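Scaffolding protein (Clostridium cellulolyticum, PDB 1G43) probably anchors the cellulosome to crystalline cellulose through a family IIIa cellulose-binding domain, a beta-sandwich that binds calcium. Local coordinates at residues I36-A39 against D40-L43; Y64-S68 against N69-A73; R117-R120 against N121-N125; T135-G138 against S139-W143. All blocks are in the same frame, centred on the assembly; numbering follows the deposited sequence.

Contact 1. Residues I36-A39 against D40-L43; sequences INLA and DLKL
Asp40 N and Leu41 N donate to the carbonyl oxygens three residues back, and these two bonds wind the chain through a single tight bend. The first is short, Asp40 N to Asn37 O at 2.6 Å. In the second, Leu41 N lies 3.1 Å from Leu38 O. On the apolar side Leu38 and Leu41 lie side by side and point the same way, touching through CD2 of Leu38 and CD2 of Leu41 at 4.1 Å. The carboxylate of Asp40 is set almost perpendicular to the amide of Asn37, its OD2 3.3 Å from Asn37 CB. A water that donates to Asp40 OD2 also accepts from Asn37 N, tying the carboxylate back to the strand. Lys42 starts away from the bend, but turns at chi2 (-55°) and chi4 (-64°) bring NZ back to a weak bond with Ala39 O at 3.3 Å. Farther out, the Asn37 amide donates to Gly104 O, while Leu41 packs on Val28 and Val150 from other strands of the sandwich. The arrangement is a short 3-10 turn linking strand 36-37 to strand 41-47 of the beta-sandwich.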
loop_
_atom_site.group_PDB
_atom_site.type_symbol
_atom_site.label_atom_id
_atom_site.label_comp_id
_atom_site.label_asym_id
_atom_site.label_seq_id
_atom_site.Cartn_x
_atom_site.Cartn_y
_atom_site.Cartn_z
ATOM N N ILE A 36 -15.778 5.657 -6.016
ATOM C CA ILE A 36 -15.044 6.000 -4.828
ATOM C C ILE A 36 -13.978 6.990 -5.215
ATOM O O ILE A 36 -13.283 6.842 -6.226
ATOM C CB ILE A 36 -14.441 4.777 -4.172
ATOM C CG1 ILE A 36 -15.491 4.127 -3.286
ATOM C CG2 ILE A 36 -13.231 5.162 -3.378
ATOM C CD1 ILE A 36 -14.999 2.904 -2.606
ATOM N N ASN A 37 -13.897 8.028 -4.400
ATOM C CA ASN A 37 -12.951 9.080 -4.618
ATOM C C ASN A 37 -11.567 8.657 -4.153
ATOM O O ASN A 37 -11.298 8.600 -2.955
ATOM C CB ASN A 37 -13.399 10.307 -3.852
ATOM C CG ASN A 37 -12.573 11.504 -4.175
ATOM O OD1 ASN A 37 -12.687 12.526 -3.505
ATOM N ND2 ASN A 37 -11.727 11.398 -5.215
ATOM N N LEU A 38 -10.692 8.376 -5.103
ATOM C CA LEU A 38 -9.339 7.963 -4.773
ATOM C C LEU A 38 -8.717 8.830 -3.689
ATOM O O LEU A 38 -7.822 8.391 -2.959
ATOM C CB LEU A 38 -8.485 7.968 -6.025
ATOM C CG LEU A 38 -9.020 6.947 -7.008
ATOM C CD1 LEU A 38 -8.152 6.976 -8.252
ATOM C CD2 LEU A 38 -9.030 5.547 -6.377
ATOM N N ALA A 39 -9.206 10.052 -3.545
ATOM C CA ALA A 39 -8.684 10.924 -2.495
ATOM C C ALA A 39 -8.899 10.318 -1.098
ATOM O O ALA A 39 -8.126 10.561 -0.172
ATOM C CB ALA A 39 -9.369 12.288 -2.571
ATOM N N ASP A 40 -9.970 9.537 -0.965
ATOM C CA ASP A 40 -10.377 8.903 0.293
ATOM C C ASP A 40 -9.722 7.564 0.574
ATOM O O ASP A 40 -9.877 7.000 1.659
ATOM C CB ASP A 40 -11.893 8.674 0.291
ATOM C CG ASP A 40 -12.691 9.971 0.263
ATOM O OD1 ASP A 40 -12.437 10.841 1.121
ATOM O OD2 ASP A 40 -13.586 10.105 -0.609
ATOM N N LEU A 41 -8.988 7.051 -0.399
ATOM C CA LEU A 41 -8.366 5.754 -0.243
ATOM C C LEU A 41 -6.951 5.795 0.326
ATOM O O LEU A 41 -6.072 6.379 -0.277
ATOM C CB LEU A 41 -8.359 5.063 -1.601
ATOM C CG LEU A 41 -7.781 3.658 -1.755
ATOM C CD1 LEU A 41 -8.592 2.654 -0.930
ATOM C CD2 LEU A 41 -7.813 3.292 -3.217
ATOM N N LYS A 42 -6.749 5.196 1.498
ATOM C CA LYS A 42 -5.414 5.090 2.096
ATOM C C LYS A 42 -5.029 3.605 2.164
ATOM O O LYS A 42 -5.882 2.722 2.290
ATOM C CB LYS A 42 -5.351 5.671 3.506
ATOM C CG LYS A 42 -5.549 7.174 3.585
ATOM C CD LYS A 42 -4.572 7.892 2.706
ATOM C CE LYS A 42 -4.772 9.385 2.825
ATOM N NZ LYS A 42 -6.099 9.825 2.332
ATOM N N LEU A 43 -3.738 3.336 2.058
ATOM C CA LEU A 43 -3.235 1.980 2.123
ATOM C C LEU A 43 -2.081 2.007 3.129
ATOM O O LEU A 43 -1.319 2.982 3.182
ATOM C CB LEU A 43 -2.768 1.537 0.727
ATOM C CG LEU A 43 -3.895 1.231 -0.265
ATOM C CD1 LEU A 43 -3.414 1.320 -1.692
ATOM C CD2 LEU A 43 -4.452 -0.155 0.022
HETATM O O HOH W 1 -15.519 8.645 -1.628
HETATM O O HOH W 2 -5.816 8.968 -0.752
#

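Contact 2. Residues Y64-S68 against N69-A73; sequences YMSGS and NYIDA
Tyr64 and Ile71 face each other as an antiparallel hydrogen-bonded pair, and a second such pair, Ser66 with Asn69, closes the hairpin at its type II' turn. Ile71 N meets Tyr64 O at 2.7 Å, and Ser66 N reaches Asn69 O at 3.1 Å in an almost straight bond. Ser66 O is gripped by Asn69 N and, weakly, by Asn69 ND2. Gly67 takes the positive phi of the turn (67°).

On the side of the hairpin that carries Tyr64, Ser66 and Ile71, Ile71 CB lies over the centre of the phenol ring, 4.2 Å from its centroid, a CH-pi contact. Ile71 CD1 touches Tyr64 CE1 and presses tightly on Ser66 CB at 3.4 Å. Chi1 at 68°, with CG between the backbone N and the carbonyl carbon, lays the Tyr64 ring alongside Ile71; its OH bonds to Ala103 O. On the other side Met65 crosses Tyr70 at about a right angle; its SD sits at the ring edge, 5.3 Å from the centroid, a Met-aromatic contact.

Main-chain bonds thus set the pairing of the strands, while close apolar contact gathers on the Tyr64 and Ile71 side and the Met65-Tyr70 pair is left on the exposed one.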
loop_
_atom_site.group_PDB
_atom_site.type_symbol
_atom_site.label_atom_id
_atom_site.label_comp_id
_atom_site.label_asym_id
_atom_site.label_seq_id
_atom_site.Cartn_x
_atom_site.Cartn_y
_atom_site.Cartn_z
ATOM N N TYR A 64 -5.675 3.145 -13.804
ATOM C CA TYR A 64 -7.007 2.543 -13.813
ATOM C C TYR A 64 -7.884 2.990 -14.985
ATOM O O TYR A 64 -7.635 4.000 -15.645
ATOM C CB TYR A 64 -7.733 2.804 -12.494
ATOM C CG TYR A 64 -8.107 4.252 -12.278
ATOM C CD1 TYR A 64 -9.334 4.751 -12.725
ATOM C CD2 TYR A 64 -7.237 5.125 -11.641
ATOM C CE1 TYR A 64 -9.680 6.092 -12.540
ATOM C CE2 TYR A 64 -7.571 6.450 -11.454
ATOM C CZ TYR A 64 -8.796 6.931 -11.901
ATOM O OH TYR A 64 -9.143 8.245 -11.671
ATOM N N MET A 65 -8.926 2.203 -15.216
ATOM C CA MET A 65 -9.880 2.416 -16.284
ATOM C C MET A 65 -11.060 3.223 -15.799
ATOM O O MET A 65 -11.655 2.913 -14.764
ATOM C CB MET A 65 -10.361 1.064 -16.795
ATOM C CG MET A 65 -9.275 0.319 -17.539
ATOM S SD MET A 65 -9.064 1.120 -19.129
ATOM C CE MET A 65 -10.432 0.204 -20.006
ATOM N N SER A 66 -11.373 4.280 -16.541
ATOM C CA SER A 66 -12.507 5.151 -16.235
ATOM C C SER A 66 -13.317 5.030 -17.519
ATOM O O SER A 66 -12.940 5.593 -18.554
ATOM C CB SER A 66 -12.021 6.592 -16.046
ATOM O OG SER A 66 -12.864 7.333 -15.175
ATOM N N GLY A 67 -14.401 4.254 -17.486
ATOM C CA GLY A 67 -15.188 4.102 -18.700
ATOM C C GLY A 67 -14.279 3.353 -19.658
ATOM O O GLY A 67 -13.827 2.260 -19.327
ATOM N N SER A 68 -13.990 3.931 -20.823
ATOM C CA SER A 68 -13.113 3.285 -21.786
ATOM C C SER A 68 -11.789 4.043 -22.015
ATOM O O SER A 68 -11.103 3.801 -23.012
ATOM C CB SER A 68 -13.848 3.071 -23.134
ATOM O OG SER A 68 -13.992 4.272 -23.896
ATOM N N ASN A 69 -11.429 4.930 -21.082
ATOM C CA ASN A 69 -10.174 5.712 -21.142
ATOM C C ASN A 69 -9.203 5.199 -20.047
ATOM O O ASN A 69 -9.588 5.115 -18.871
ATOM C CB ASN A 69 -10.430 7.191 -20.813
ATOM C CG ASN A 69 -11.678 7.743 -21.480
ATOM O OD1 ASN A 69 -11.729 7.893 -22.714
ATOM N ND2 ASN A 69 -12.692 8.048 -20.671
ATOM N N TYR A 70 -7.957 4.877 -20.395
ATOM C CA TYR A 70 -7.025 4.424 -19.352
ATOM C C TYR A 70 -6.360 5.626 -18.666
ATOM O O TYR A 70 -5.742 6.470 -19.322
ATOM C CB TYR A 70 -5.927 3.531 -19.930
ATOM C CG TYR A 70 -4.978 3.055 -18.854
ATOM C CD1 TYR A 70 -5.350 2.045 -17.964
ATOM C CD2 TYR A 70 -3.727 3.641 -18.697
ATOM C CE1 TYR A 70 -4.480 1.625 -16.931
ATOM C CE2 TYR A 70 -2.855 3.231 -17.679
ATOM C CZ TYR A 70 -3.236 2.231 -16.803
ATOM O OH TYR A 70 -2.370 1.858 -15.792
ATOM N N ILE A 71 -6.462 5.693 -17.347
ATOM C CA ILE A 71 -5.913 6.816 -16.590
ATOM C C ILE A 71 -4.631 6.454 -15.838
ATOM O O ILE A 71 -4.609 5.519 -15.021
ATOM C CB ILE A 71 -6.965 7.323 -15.595
ATOM C CG1 ILE A 71 -8.161 7.853 -16.371
ATOM C CG2 ILE A 71 -6.395 8.401 -14.704
ATOM C CD1 ILE A 71 -9.216 8.442 -15.502
ATOM N N ASP A 72 -3.561 7.187 -16.111
ATOM C CA ASP A 72 -2.281 6.921 -15.448
ATOM C C ASP A 72 -2.181 7.873 -14.249
ATOM O O ASP A 72 -1.963 9.078 -14.393
ATOM C CB ASP A 72 -1.120 7.163 -16.412
ATOM C CG ASP A 72 0.244 6.859 -15.786
ATOM O OD1 ASP A 72 0.496 7.316 -14.645
ATOM O OD2 ASP A 72 1.064 6.168 -16.440
ATOM N N ALA A 73 -2.340 7.324 -13.061
ATOM C CA ALA A 73 -2.282 8.146 -11.886
ATOM C C ALA A 73 -0.923 8.080 -11.194
ATOM O O ALA A 73 -0.772 8.566 -10.086
ATOM C CB ALA A 73 -3.377 7.708 -10.947
#

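Contact 3. Residues R117-R120 against N121-N125; sequences RFAR and NDWSN
Arg120 and Ser124 meet across a type I beta turn, Arg120 to Trp123, that carries the chain out of strand 111-120 of the beta-sandwich; Trp123 N closes it on Arg120 O at 3.0 Å. From CG to NE the Arg120 side chain is extended, running alongside the loop so that the guanidinium comes edge-on to Ser124. The serine hydroxyl lies close to the guanidinium plane and takes a bond from NH1, the Arg120 NH1 to Ser124 OG distance being 2.7 Å. Arg120 NH2 donates to Gln49 O and to a water that in turn donates to Asn125 O, so the planar group is held at more than one corner. Phe126 adds a cation-pi contact, and the side chain lies about 7 Å from the bound calcium, which is held by Thr48, Asp50, Asp127, Asn130 and Asp131.

The indole of Trp123 has Arg120 O over one face, offset toward the rim, and Ala119 CB touches Trp123 CZ3 at 3.9 Å. Asp122 positions the serine, and Asp122 OD2 has Lys53 as salt-bridge partner. Asp122 OD1 accepts from Ser124 N at 2.9 Å, an Asx turn, and from Ser124 OG at 2.7 Å, both donors approaching from the same face of the carboxylate plane.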
loop_
_atom_site.group_PDB
_atom_site.type_symbol
_atom_site.label_atom_id
_atom_site.label_comp_id
_atom_site.label_asym_id
_atom_site.label_seq_id
_atom_site.Cartn_x
_atom_site.Cartn_y
_atom_site.Cartn_z
ATOM N N ARG A 117 7.575 1.389 -3.905
ATOM C CA ARG A 117 8.756 0.874 -3.261
ATOM C C ARG A 117 9.394 1.987 -2.452
ATOM O O ARG A 117 9.114 3.166 -2.668
ATOM C CB ARG A 117 9.747 0.300 -4.300
ATOM C CG ARG A 117 10.680 1.316 -4.991
ATOM C CD ARG A 117 11.401 0.691 -6.193
ATOM N NE ARG A 117 11.436 1.644 -7.288
ATOM C CZ ARG A 117 12.500 2.339 -7.639
ATOM N NH1 ARG A 117 13.649 2.183 -6.992
ATOM N NH2 ARG A 117 12.404 3.226 -8.607
ATOM N N PHE A 118 10.208 1.602 -1.489
ATOM C CA PHE A 118 10.928 2.575 -0.713
ATOM C C PHE A 118 12.252 1.978 -0.222
ATOM O O PHE A 118 12.400 0.768 -0.108
ATOM C CB PHE A 118 10.085 3.148 0.439
ATOM C CG PHE A 118 9.708 2.165 1.490
ATOM C CD1 PHE A 118 8.565 1.388 1.358
ATOM C CD2 PHE A 118 10.448 2.064 2.655
ATOM C CE1 PHE A 118 8.155 0.529 2.380
ATOM C CE2 PHE A 118 10.054 1.212 3.685
ATOM C CZ PHE A 118 8.898 0.441 3.546
ATOM N N ALA A 119 13.219 2.846 0.039
ATOM C CA ALA A 119 14.542 2.402 0.462
ATOM C C ALA A 119 15.204 3.477 1.309
ATOM O O ALA A 119 14.718 4.613 1.387
ATOM C CB ALA A 119 15.381 2.105 -0.776
ATOM N N ARG A 120 16.293 3.122 1.972
ATOM C CA ARG A 120 16.987 4.116 2.763
ATOM C C ARG A 120 17.849 4.910 1.803
ATOM O O ARG A 120 18.254 4.412 0.741
ATOM C CB ARG A 120 17.872 3.470 3.825
ATOM C CG ARG A 120 17.135 2.709 4.896
ATOM C CD ARG A 120 18.096 1.816 5.611
ATOM N NE ARG A 120 17.431 0.994 6.603
ATOM C CZ ARG A 120 17.991 -0.048 7.201
ATOM N NH1 ARG A 120 19.229 -0.389 6.893
ATOM N NH2 ARG A 120 17.310 -0.751 8.105
ATOM N N ASN A 121 18.126 6.148 2.171
ATOM C CA ASN A 121 18.949 7.003 1.350
ATOM C C ASN A 121 20.350 6.424 1.144
ATOM O O ASN A 121 21.011 6.759 0.169
ATOM C CB ASN A 121 19.040 8.385 1.977
ATOM C CG ASN A 121 17.695 9.116 1.974
ATOM O OD1 ASN A 121 17.602 10.273 2.406
ATOM N ND2 ASN A 121 16.642 8.441 1.499
ATOM N N ASP A 122 20.801 5.543 2.037
ATOM C CA ASP A 122 22.130 4.970 1.903
ATOM C C ASP A 122 22.127 3.566 1.355
ATOM O O ASP A 122 23.149 2.893 1.356
ATOM C CB ASP A 122 22.869 4.978 3.238
ATOM C CG ASP A 122 22.188 4.132 4.318
ATOM O OD1 ASP A 122 21.401 3.204 4.033
ATOM O OD2 ASP A 122 22.476 4.397 5.496
ATOM N N TRP A 123 20.969 3.125 0.894
ATOM C CA TRP A 123 20.807 1.801 0.331
ATOM C C TRP A 123 21.202 0.614 1.189
ATOM O O TRP A 123 21.395 -0.467 0.670
ATOM C CB TRP A 123 21.524 1.711 -1.025
ATOM C CG TRP A 123 20.969 2.681 -1.977
ATOM C CD1 TRP A 123 21.408 3.949 -2.196
ATOM C CD2 TRP A 123 19.782 2.521 -2.765
ATOM N NE1 TRP A 123 20.562 4.602 -3.076
ATOM C CE2 TRP A 123 19.557 3.744 -3.440
ATOM C CE3 TRP A 123 18.889 1.467 -2.968
ATOM C CZ2 TRP A 123 18.468 3.939 -4.309
ATOM C CZ3 TRP A 123 17.805 1.659 -3.835
ATOM C CH2 TRP A 123 17.606 2.890 -4.493
ATOM N N SER A 124 21.327 0.801 2.494
ATOM C CA SER A 124 21.657 -0.323 3.368
ATOM C C SER A 124 20.434 -1.253 3.431
ATOM O O SER A 124 19.302 -0.848 3.127
ATOM C CB SER A 124 22.053 0.161 4.788
ATOM O OG SER A 124 21.035 0.937 5.402
ATOM N N ASN A 125 20.687 -2.490 3.823
ATOM C CA ASN A 125 19.703 -3.546 3.893
ATOM C C ASN A 125 18.741 -3.476 5.062
ATOM O O ASN A 125 19.131 -3.126 6.158
ATOM C CB ASN A 125 20.421 -4.905 3.955
ATOM C CG ASN A 125 20.805 -5.454 2.580
ATOM O OD1 ASN A 125 20.987 -4.711 1.607
ATOM N ND2 ASN A 125 20.935 -6.773 2.503
HETATM O O HOH W 3 17.715 0.823 1.612
HETATM O O HOH W 4 19.335 -2.286 9.169
#

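Contact 4. Residues T135-G138 against S139-W143; sequences TAAG and SYMDW
Met141 meets both Ala137 and Thr135 where the chain, having reversed at Gly138 and Ser139, runs back along 135-138; the end-to-end directions of the two segments lie 153° apart. From Ser139 the backbone passes through Tyr140, whose side chain points away from the other arm, before Met141 turns inward. Its CG takes the position between the backbone N and the carbonyl carbon (chi1 67°), from which the side chain reaches toward the 135-138 arm: Met141 SD lies 3.8 Å from Ala137 CB, and the terminal Met141 CE touches Thr135 CG2 at 3.7 Å. This bent excursion lies in the long connection between strands 126-127 and 147-150 of the beta-sandwich. No hydrogen bond joins its two arms; instead, each is fastened to a neighbouring part of the chain. Ala137 N bonds to Asn12 OD1, just past strand 6-11, and Met141 pairs through its backbone with Phe10 in that strand. Farther along, Trp143 approaches Thr135 from the opposite direction and presents one face of its indole. Thr135 CG2 stands over the six-membered ring of Trp143, 3.5 Å from the centroid and 15° off the normal, in a CH-pi contact, with Trp143 CE2 at 3.4 Å from the same methyl. The indole's NE1 donates to Ser133 O, which helps fix the ring's rotation beneath the methyl.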
loop_
_atom_site.group_PDB
_atom_site.type_symbol
_atom_site.label_atom_id
_atom_site.label_comp_id
_atom_site.label_asym_id
_atom_site.label_seq_id
_atom_site.Cartn_x
_atom_site.Cartn_y
_atom_site.Cartn_z
ATOM N N THR A 135 5.594 -10.809 3.466
ATOM C CA THR A 135 5.469 -12.164 2.987
ATOM C C THR A 135 5.952 -12.153 1.550
ATOM O O THR A 135 5.627 -11.261 0.774
ATOM C CB THR A 135 4.035 -12.711 3.055
ATOM O OG1 THR A 135 4.084 -14.104 2.742
ATOM C CG2 THR A 135 3.125 -12.020 2.067
ATOM N N ALA A 136 6.762 -13.141 1.201
ATOM C CA ALA A 136 7.277 -13.221 -0.161
ATOM C C ALA A 136 6.116 -13.638 -1.043
ATOM O O ALA A 136 5.648 -14.758 -0.958
ATOM C CB ALA A 136 8.398 -14.229 -0.235
ATOM N N ALA A 137 5.634 -12.704 -1.856
ATOM C CA ALA A 137 4.520 -12.931 -2.758
ATOM C C ALA A 137 4.985 -12.486 -4.130
ATOM O O ALA A 137 5.227 -11.293 -4.371
ATOM C CB ALA A 137 3.343 -12.122 -2.320
ATOM N N GLY A 138 5.109 -13.454 -5.032
ATOM C CA GLY A 138 5.581 -13.167 -6.364
ATOM C C GLY A 138 4.486 -12.783 -7.310
ATOM O O GLY A 138 4.756 -12.186 -8.354
ATOM N N SER A 139 3.253 -13.120 -6.960
ATOM C CA SER A 139 2.109 -12.775 -7.804
ATOM C C SER A 139 1.035 -12.186 -6.897
ATOM O O SER A 139 1.073 -12.388 -5.696
ATOM C CB SER A 139 1.597 -14.024 -8.498
ATOM O OG SER A 139 1.300 -15.034 -7.532
ATOM N N TYR A 140 0.087 -11.439 -7.445
ATOM C CA TYR A 140 -0.945 -10.851 -6.591
ATOM C C TYR A 140 -1.652 -11.963 -5.812
ATOM O O TYR A 140 -1.899 -13.041 -6.337
ATOM C CB TYR A 140 -1.971 -10.039 -7.424
ATOM C CG TYR A 140 -1.512 -8.622 -7.797
ATOM C CD1 TYR A 140 -1.254 -7.662 -6.808
ATOM C CD2 TYR A 140 -1.253 -8.266 -9.129
ATOM C CE1 TYR A 140 -0.741 -6.390 -7.132
ATOM C CE2 TYR A 140 -0.733 -6.988 -9.468
ATOM C CZ TYR A 140 -0.481 -6.064 -8.460
ATOM O OH TYR A 140 0.059 -4.823 -8.769
ATOM N N MET A 141 -1.974 -11.691 -4.555
ATOM C CA MET A 141 -2.682 -12.654 -3.736
ATOM C C MET A 141 -3.448 -11.923 -2.626
ATOM O O MET A 141 -3.147 -10.778 -2.311
ATOM C CB MET A 141 -1.691 -13.634 -3.122
ATOM C CG MET A 141 -0.747 -13.000 -2.110
ATOM S SD MET A 141 0.373 -14.273 -1.493
ATOM C CE MET A 141 0.445 -13.897 0.249
ATOM N N ASP A 142 -4.427 -12.589 -2.028
ATOM C CA ASP A 142 -5.204 -11.999 -0.942
ATOM C C ASP A 142 -4.320 -12.062 0.286
ATOM O O ASP A 142 -4.099 -13.143 0.822
ATOM C CB ASP A 142 -6.462 -12.821 -0.677
ATOM C CG ASP A 142 -7.313 -12.245 0.454
ATOM O OD1 ASP A 142 -7.886 -11.131 0.307
ATOM O OD2 ASP A 142 -7.411 -12.916 1.504
ATOM N N TRP A 143 -3.802 -10.924 0.722
ATOM C CA TRP A 143 -2.926 -10.889 1.879
ATOM C C TRP A 143 -3.577 -9.909 2.857
ATOM O O TRP A 143 -3.651 -8.699 2.630
ATOM C CB TRP A 143 -1.517 -10.451 1.440
ATOM C CG TRP A 143 -0.494 -10.243 2.540
ATOM C CD1 TRP A 143 0.198 -9.099 2.793
ATOM C CD2 TRP A 143 -0.032 -11.211 3.507
ATOM N NE1 TRP A 143 1.060 -9.286 3.850
ATOM C CE2 TRP A 143 0.939 -10.570 4.307
ATOM C CE3 TRP A 143 -0.343 -12.553 3.768
ATOM C CZ2 TRP A 143 1.599 -11.219 5.355
ATOM C CZ3 TRP A 143 0.313 -13.206 4.817
ATOM C CH2 TRP A 143 1.268 -12.539 5.597
#

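Contacts 1 and 2 are neighbours: Leu38 CD1 packs on Tyr64 CE2, so the bend at 36-43 and the hairpin at 64-73 share an apolar patch. Contacts 3 and 4 stand apart from them and from each other. Contact 2 and contact 3 both reach the sheet in which strands 55-66 and 111-120 are neighbours, yet their centres are 32 Å apart. Contact 1 is the most inward, with two buried leucines; contact 2 sets two buried residues in an exposed hairpin tip, contact 3 two at the end of a strand beside an exposed loop, and contact 4 lies at the surface. Main-chain bonds dominate contacts 1 and 2, polar side-chain bonds contact 3, near the calcium, and purely apolar and CH-pi touches contact 4.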